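Local atomic coordinates of DUF3256 domain-containing protein (Porphyromonas gingivalis W83, PDB entry 2P3P), a protein that is of unknown function but has a magnesium-binding site and is probably associated with a membrane. Residues Ala9-Leu17 with Phe61-Ile70; Trp123-Phe131 with Thr165-Thr173. One frame throughout, in Å; residues are numbered along the deposited sequence. Where two conformers were deposited one is given.

Interaction 1 (Ala9-Leu17 with Phe61-Ile70)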
# COMPACT_ATOMS: atom_id res chain seq x y z
N ALA A 9 -8.46 0.45 -24.09
CA ALA A 9 -8.14 0.22 -22.65
C ALA A 9 -6.62 0.09 -22.46
O ALA A 9 -5.92 -0.60 -23.26
CB ALA A 9 -8.84 -1.05 -22.15
N GLY A 10 -6.13 0.75 -21.43
CA GLY A 10 -4.76 0.63 -20.97
C GLY A 10 -4.55 -0.70 -20.30
O GLY A 10 -5.49 -1.45 -20.08
N GLU A 11 -3.30 -0.94 -19.89
CA GLU A 11 -2.96 -2.24 -19.33
C GLU A 11 -3.58 -2.48 -17.95
O GLU A 11 -4.02 -3.61 -17.66
CB GLU A 11 -1.44 -2.38 -19.28
CG GLU A 11 -1.01 -3.73 -18.86
CD GLU A 11 0.45 -3.95 -19.01
OE1 GLU A 11 1.24 -2.96 -18.93
OE2 GLU A 11 0.82 -5.12 -19.19
N LEU A 12 -3.66 -1.44 -17.12
CA LEU A 12 -4.21 -1.61 -15.77
C LEU A 12 -5.69 -1.98 -15.88
O LEU A 12 -6.16 -2.90 -15.19
CB LEU A 12 -4.02 -0.37 -14.90
CG LEU A 12 -4.60 -0.49 -13.49
CD1 LEU A 12 -3.88 -1.62 -12.75
CD2 LEU A 12 -4.47 0.87 -12.75
N GLU A 13 -6.41 -1.26 -16.76
CA GLU A 13 -7.83 -1.56 -17.04
C GLU A 13 -8.04 -3.01 -17.49
O GLU A 13 -8.92 -3.72 -16.98
CB GLU A 13 -8.39 -0.61 -18.07
CG GLU A 13 -9.69 -1.09 -18.70
CD GLU A 13 -10.45 -0.06 -19.51
OE1 GLU A 13 -9.98 1.07 -19.70
OE2 GLU A 13 -11.57 -0.41 -19.98
N ARG A 14 -7.20 -3.46 -18.43
CA ARG A 14 -7.25 -4.85 -18.89
C ARG A 14 -7.10 -5.84 -17.75
O ARG A 14 -7.88 -6.77 -17.60
CB ARG A 14 -6.15 -5.11 -19.91
CG ARG A 14 -6.23 -4.21 -21.14
CD ARG A 14 -5.72 -4.93 -22.38
NE ARG A 14 -4.27 -5.15 -22.34
CZ ARG A 14 -3.35 -4.22 -22.60
NH1 ARG A 14 -3.70 -2.97 -22.90
NH2 ARG A 14 -2.05 -4.55 -22.55
N CYS A 15 -6.08 -5.62 -16.92
CA CYS A 15 -5.78 -6.53 -15.79
C CYS A 15 -6.89 -6.53 -14.76
O CYS A 15 -7.28 -7.60 -14.26
CB CYS A 15 -4.44 -6.14 -15.16
SG CYS A 15 -3.04 -6.37 -16.23
N PHE A 16 -7.41 -5.34 -14.46
CA PHE A 16 -8.52 -5.19 -13.52
C PHE A 16 -9.76 -5.94 -13.98
O PHE A 16 -10.46 -6.61 -13.18
CB PHE A 16 -8.87 -3.72 -13.35
CG PHE A 16 -9.86 -3.47 -12.27
CD1 PHE A 16 -9.56 -3.78 -10.97
CD2 PHE A 16 -11.07 -2.82 -12.54
CE1 PHE A 16 -10.45 -3.51 -9.94
CE2 PHE A 16 -11.95 -2.54 -11.52
CZ PHE A 16 -11.65 -2.90 -10.22
N LEU A 17 -10.09 -5.82 -15.26
CA LEU A 17 -11.27 -6.47 -15.78
C LEU A 17 -11.11 -8.01 -15.71
O LEU A 17 -12.08 -8.72 -15.43
CB LEU A 17 -11.50 -6.05 -17.22
CG LEU A 17 -12.02 -4.64 -17.49
CD1 LEU A 17 -11.93 -4.33 -18.97
CD2 LEU A 17 -13.47 -4.51 -17.03
N PHE A 61 -14.70 3.10 -5.34
CA PHE A 61 -13.65 2.95 -6.33
C PHE A 61 -13.22 4.30 -6.86
O PHE A 61 -14.08 5.15 -7.13
CB PHE A 61 -14.16 2.11 -7.51
CG PHE A 61 -14.50 0.69 -7.18
CD1 PHE A 61 -13.54 -0.30 -7.30
CD2 PHE A 61 -15.75 0.35 -6.74
CE1 PHE A 61 -13.86 -1.62 -7.00
CE2 PHE A 61 -16.06 -0.97 -6.45
CZ PHE A 61 -15.09 -1.93 -6.57
N LEU A 62 -11.91 4.51 -6.97
CA LEU A 62 -11.33 5.52 -7.83
C LEU A 62 -10.65 4.77 -8.97
O LEU A 62 -9.72 4.02 -8.74
CB LEU A 62 -10.30 6.37 -7.09
CG LEU A 62 -10.87 7.21 -5.94
CD1 LEU A 62 -9.73 8.01 -5.32
CD2 LEU A 62 -11.99 8.12 -6.41
N LEU A 63 -11.16 4.98 -10.18
CA LEU A 63 -10.71 4.28 -11.39
C LEU A 63 -10.00 5.26 -12.32
O LEU A 63 -10.62 6.14 -12.88
CB LEU A 63 -11.89 3.63 -12.12
CG LEU A 63 -12.73 2.63 -11.30
CD1 LEU A 63 -13.97 2.24 -12.10
CD2 LEU A 63 -11.96 1.37 -10.91
N ASN A 64 -8.69 5.09 -12.46
CA ASN A 64 -7.87 5.90 -13.34
C ASN A 64 -7.02 4.95 -14.22
O ASN A 64 -6.73 3.83 -13.84
CB ASN A 64 -7.03 6.86 -12.46
CG ASN A 64 -6.14 7.80 -13.26
OD1 ASN A 64 -5.21 7.37 -13.95
ND2 ASN A 64 -6.40 9.11 -13.13
N ARG A 65 -6.66 5.42 -15.42
CA ARG A 65 -5.86 4.63 -16.37
C ARG A 65 -4.55 4.14 -15.76
O ARG A 65 -4.00 3.11 -16.18
CB ARG A 65 -5.56 5.43 -17.65
CG ARG A 65 -4.99 4.58 -18.80
CD ARG A 65 -4.36 5.41 -19.89
NE ARG A 65 -3.94 4.59 -21.03
CZ ARG A 65 -4.77 4.12 -21.95
NH1 ARG A 65 -6.07 4.42 -21.91
NH2 ARG A 65 -4.29 3.39 -22.95
N ASN A 66 -4.02 4.91 -14.81
CA ASN A 66 -2.76 4.58 -14.16
C ASN A 66 -2.80 4.14 -12.71
O ASN A 66 -1.76 3.77 -12.18
CB ASN A 66 -1.78 5.74 -14.32
CG ASN A 66 -1.45 5.98 -15.78
OD1 ASN A 66 -1.58 7.10 -16.27
ND2 ASN A 66 -1.05 4.92 -16.49
N PHE A 67 -3.96 4.14 -12.09
CA PHE A 67 -4.08 3.57 -10.74
C PHE A 67 -5.57 3.33 -10.40
O PHE A 67 -6.46 4.03 -10.92
CB PHE A 67 -3.47 4.54 -9.72
CG PHE A 67 -4.22 5.85 -9.60
CD1 PHE A 67 -5.27 5.98 -8.69
CD2 PHE A 67 -3.87 6.95 -10.36
CE1 PHE A 67 -5.98 7.14 -8.59
CE2 PHE A 67 -4.62 8.17 -10.24
CZ PHE A 67 -5.64 8.24 -9.37
N ILE A 68 -5.81 2.36 -9.53
CA ILE A 68 -7.13 2.10 -8.96
C ILE A 68 -6.97 2.11 -7.43
O ILE A 68 -6.09 1.44 -6.88
CB ILE A 68 -7.66 0.73 -9.45
CG1 ILE A 68 -7.96 0.82 -10.96
CG2 ILE A 68 -8.85 0.26 -8.59
CD1 ILE A 68 -8.20 -0.47 -11.61
N ARG A 69 -7.85 2.85 -6.76
CA ARG A 69 -7.84 2.94 -5.30
C ARG A 69 -9.22 2.59 -4.83
O ARG A 69 -10.21 3.22 -5.25
CB ARG A 69 -7.42 4.34 -4.83
CG ARG A 69 -7.25 4.46 -3.28
CD ARG A 69 -6.96 5.89 -2.82
NE ARG A 69 -5.76 6.55 -3.34
CZ ARG A 69 -4.52 6.38 -2.89
NH1 ARG A 69 -4.22 5.48 -1.94
NH2 ARG A 69 -3.56 7.08 -3.45
N ILE A 70 -9.28 1.53 -4.03
CA ILE A 70 -10.51 1.00 -3.49
C ILE A 70 -10.55 1.13 -1.95
O ILE A 70 -9.58 0.81 -1.26
CB ILE A 70 -10.62 -0.46 -3.90
CG1 ILE A 70 -10.35 -0.62 -5.41
CG2 ILE A 70 -11.95 -0.99 -3.59
CD1 ILE A 70 -10.41 -2.05 -5.87
O HOH W 1 -2.47 1.35 -17.51
O HOH W 2 -5.60 1.28 -17.89
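Arg65 O takes a hydrogen bond from each of two waters, at 2.7 Å and 3.0 Å, and faces the start of the helix. The first water also accepts from Leu12 N and the second from Glu13 N, so two N-H groups of the opening helical turn, just after Gly10 at the N-cap, reach the hairpin turn through solvent; no direct hydrogen bond crosses. In one of its two conformers the Arg65 side chain runs extended past this bridge and lays a face of its guanidinium over Gly10, with Arg65 NH2 3.4 Å from Gly10 CA, so this part of the contact is less certain. On the buried flank, Leu12 sets CB 3.7 Å from Arg65 O and pushes CD2 against the backbone at Asn66 and Phe67, 3.4 Å from Phe67 N. One turn on, a chi1 of -172° carries the Phe16 ring away from the helix and out over the strands. Ile68 CD1 makes a CH-pi contact with one face of it, 3.7 Å from the Phe16 ring centroid and 22° off the normal. Phe61 CE1 sits at the edge of the same ring, 4.1 Å from Phe16 CZ. Asn64 OD1 accepts from Asn66 N in the carbonyl plane, on a lone pair, closing an Asx turn at the bend. The whole is a short N-terminal helix that turns Leu12 and Phe16 to a tight beta-hairpin of the seven-stranded antiparallel sheet.

Interaction 2 (Trp123-Phe131 with Thr165-Thr173); sequences WQQPRIEDF and TLSIRQTVT
Phe131 lies flat on the folded side chain of Gln170: Gln170 CB stands under the centre of the ring in a CH-pi contact, 3.9 Å from the centroid and 10° off the normal. The two side chains slide past each other in opposite directions, with ring and amide planes 77° apart. The rim of Phe131 meets the strand backbone, where CE1 is 3.5 Å from Ile168 O, near the ring plane. Gln170 is folded back at chi1 and chi2, and its amide turns to Thr173: OE1 takes Thr173 N on a lone pair at 3.1 Å, while NE2 donates to Thr173 OG1. Ile128 CD1 comes against Gln170 CB and meets Val172 CG2 tip to tip. Back toward the start of the strand, Trp123 presents its edge to Ile168 CD1, 3.7 Å from Trp123 CZ2. Pro126 reaches tip to tip toward the same methyl group. Trp123 NE1 donates to Gln125 OE1 at 3.0 Å, close to the indole plane, which should steady the ring. Tyr195 meets Trp123 edge-to-face, and Ile107 of the larger sheet touches both Trp123 and Leu166. A loop segment with a 3-10 turn at 128-131 thus packs on part of one face of the four-stranded antiparallel sheet.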
# COMPACT_ATOMS: atom_id res chain seq x y z
N TRP A 123 10.88 -5.76 -3.04
CA TRP A 123 10.69 -4.89 -1.90
C TRP A 123 11.23 -5.54 -0.63
O TRP A 123 10.92 -6.70 -0.34
CB TRP A 123 9.20 -4.59 -1.73
CG TRP A 123 8.83 -4.02 -0.39
CD1 TRP A 123 8.22 -4.67 0.64
CD2 TRP A 123 9.05 -2.68 0.05
NE1 TRP A 123 8.06 -3.81 1.73
CE2 TRP A 123 8.56 -2.59 1.39
CE3 TRP A 123 9.63 -1.56 -0.54
CZ2 TRP A 123 8.61 -1.41 2.12
CZ3 TRP A 123 9.65 -0.38 0.17
CH2 TRP A 123 9.15 -0.32 1.49
N GLN A 124 12.05 -4.80 0.11
CA GLN A 124 12.51 -5.23 1.42
C GLN A 124 11.92 -4.29 2.48
O GLN A 124 12.27 -3.11 2.52
CB GLN A 124 14.05 -5.19 1.53
CG GLN A 124 14.62 -5.56 2.86
CD GLN A 124 16.17 -5.59 2.90
OE1 GLN A 124 16.86 -5.66 1.84
NE2 GLN A 124 16.73 -5.60 4.11
N GLN A 125 11.12 -4.82 3.38
CA GLN A 125 10.50 -3.98 4.42
C GLN A 125 11.60 -3.34 5.30
O GLN A 125 12.49 -4.04 5.76
CB GLN A 125 9.57 -4.82 5.31
CG GLN A 125 8.74 -4.06 6.32
CD GLN A 125 7.50 -3.39 5.72
OE1 GLN A 125 7.46 -3.13 4.55
NE2 GLN A 125 6.51 -3.09 6.55
N PRO A 126 11.57 -2.02 5.48
CA PRO A 126 12.57 -1.45 6.39
C PRO A 126 12.39 -1.91 7.82
O PRO A 126 11.30 -2.37 8.17
CB PRO A 126 12.34 0.06 6.28
CG PRO A 126 11.01 0.25 5.70
CD PRO A 126 10.66 -1.01 4.91
N ARG A 127 13.49 -1.89 8.58
CA ARG A 127 13.49 -2.13 10.03
C ARG A 127 13.04 -0.87 10.72
O ARG A 127 13.18 0.24 10.16
CB ARG A 127 14.89 -2.51 10.54
CG ARG A 127 15.44 -3.81 9.97
CD ARG A 127 16.90 -4.07 10.37
NE ARG A 127 17.13 -3.91 11.81
CZ ARG A 127 18.16 -4.42 12.48
NH1 ARG A 127 18.25 -4.20 13.78
NH2 ARG A 127 19.08 -5.17 11.87
N ILE A 128 12.57 -1.00 11.95
CA ILE A 128 12.12 0.19 12.66
C ILE A 128 13.31 1.15 12.86
O ILE A 128 13.11 2.37 12.97
CB ILE A 128 11.41 -0.14 14.00
CG1 ILE A 128 10.67 1.08 14.55
CG2 ILE A 128 12.43 -0.67 15.06
CD1 ILE A 128 9.61 1.68 13.64
N GLU A 129 14.55 0.64 12.90
CA GLU A 129 15.69 1.52 13.16
C GLU A 129 15.94 2.50 12.03
O GLU A 129 16.60 3.54 12.25
CB GLU A 129 16.99 0.73 13.49
CG GLU A 129 17.60 -0.07 12.31
CD GLU A 129 18.99 -0.64 12.61
OE1 GLU A 129 19.57 -0.39 13.72
OE2 GLU A 129 19.51 -1.32 11.70
N ASP A 130 15.46 2.15 10.84
CA ASP A 130 15.50 3.06 9.69
C ASP A 130 14.75 4.38 9.92
O ASP A 130 14.96 5.33 9.16
CB ASP A 130 15.00 2.36 8.44
CG ASP A 130 15.88 1.17 8.08
OD1 ASP A 130 17.09 1.21 8.35
OD2 ASP A 130 15.33 0.21 7.53
N PHE A 131 13.91 4.42 10.95
CA PHE A 131 13.08 5.58 11.24
C PHE A 131 13.65 6.33 12.45
O PHE A 131 13.02 7.27 12.99
CB PHE A 131 11.63 5.14 11.53
CG PHE A 131 10.93 4.55 10.36
CD1 PHE A 131 10.20 5.37 9.48
CD2 PHE A 131 11.00 3.20 10.08
CE1 PHE A 131 9.56 4.85 8.38
CE2 PHE A 131 10.37 2.68 8.96
CZ PHE A 131 9.64 3.52 8.11
N THR A 165 7.35 5.62 -7.47
CA THR A 165 7.92 5.89 -6.17
C THR A 165 6.86 5.57 -5.11
O THR A 165 5.65 5.61 -5.40
CB THR A 165 8.39 7.36 -6.04
OG1 THR A 165 7.28 8.28 -6.11
CG2 THR A 165 9.41 7.73 -7.13
N LEU A 166 7.32 5.32 -3.90
CA LEU A 166 6.45 5.08 -2.73
C LEU A 166 7.10 5.68 -1.52
O LEU A 166 8.34 5.86 -1.51
CB LEU A 166 6.16 3.59 -2.52
CG LEU A 166 7.20 2.60 -1.99
CD1 LEU A 166 7.55 2.79 -0.53
CD2 LEU A 166 6.68 1.14 -2.20
N SER A 167 6.27 5.98 -0.52
CA SER A 167 6.69 6.50 0.75
C SER A 167 6.13 5.58 1.83
O SER A 167 5.05 5.00 1.69
CB SER A 167 6.15 7.93 0.89
OG SER A 167 6.58 8.58 2.05
N ILE A 168 6.90 5.36 2.88
CA ILE A 168 6.46 4.48 3.98
C ILE A 168 6.72 5.19 5.30
O ILE A 168 7.82 5.70 5.52
CB ILE A 168 7.13 3.07 3.89
CG1 ILE A 168 6.56 2.08 4.94
CG2 ILE A 168 8.70 3.19 3.88
CD1 ILE A 168 7.11 0.65 4.77
N ARG A 169 5.72 5.18 6.17
CA ARG A 169 5.75 5.88 7.43
C ARG A 169 5.53 4.83 8.52
O ARG A 169 4.68 3.94 8.36
CB ARG A 169 4.68 6.98 7.52
CG ARG A 169 3.26 6.51 7.43
CD ARG A 169 2.22 7.63 7.40
NE ARG A 169 2.40 8.54 6.26
CZ ARG A 169 2.09 9.84 6.28
NH1 ARG A 169 1.55 10.40 7.35
NH2 ARG A 169 2.29 10.58 5.21
N GLN A 170 6.34 4.89 9.57
CA GLN A 170 6.05 4.11 10.76
C GLN A 170 4.82 4.67 11.45
O GLN A 170 4.61 5.88 11.54
CB GLN A 170 7.27 3.93 11.70
CG GLN A 170 7.90 5.21 12.31
CD GLN A 170 7.12 5.75 13.50
OE1 GLN A 170 6.32 5.03 14.09
NE2 GLN A 170 7.27 7.03 13.78
N THR A 171 3.96 3.77 11.90
CA THR A 171 2.77 4.18 12.62
C THR A 171 2.82 3.66 14.05
O THR A 171 1.77 3.56 14.70
CB THR A 171 1.48 3.75 11.91
OG1 THR A 171 1.50 2.34 11.67
CG2 THR A 171 1.29 4.44 10.54
N VAL A 172 4.02 3.35 14.55
CA VAL A 172 4.23 2.99 15.96
C VAL A 172 3.98 4.19 16.91
O VAL A 172 3.39 4.05 17.99
CB VAL A 172 5.69 2.41 16.17
CG1 VAL A 172 5.98 2.16 17.64
CG2 VAL A 172 5.92 1.14 15.36
N THR A 173 4.50 5.36 16.56
CA THR A 173 4.40 6.49 17.44
C THR A 173 2.97 6.76 17.90
O THR A 173 2.74 6.97 19.08
CB THR A 173 4.99 7.77 16.84
OG1 THR A 173 6.36 7.57 16.52
CG2 THR A 173 4.83 8.94 17.86

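Overall arrangement
Interactions 1 and 2 follow each other along the chain and lie on opposite sides of its centre, with their own centres 27 Å apart and their nearest atoms about 10 Å apart. Each involves a different antiparallel sheet: 9-17 lies on the seven-stranded one, 123-131 on the four-stranded one. Glu161, in the loop between strands 155-159 and 165-170, ties the small sheet to the hairpin of interaction 1 through a salt bridge with Arg69 and a contact with Phe67. The magnesium site is near interaction 2 alone: the side chain of Val172 is about 6 Å from that of Ser149, although no metal is bound to this chain in the model.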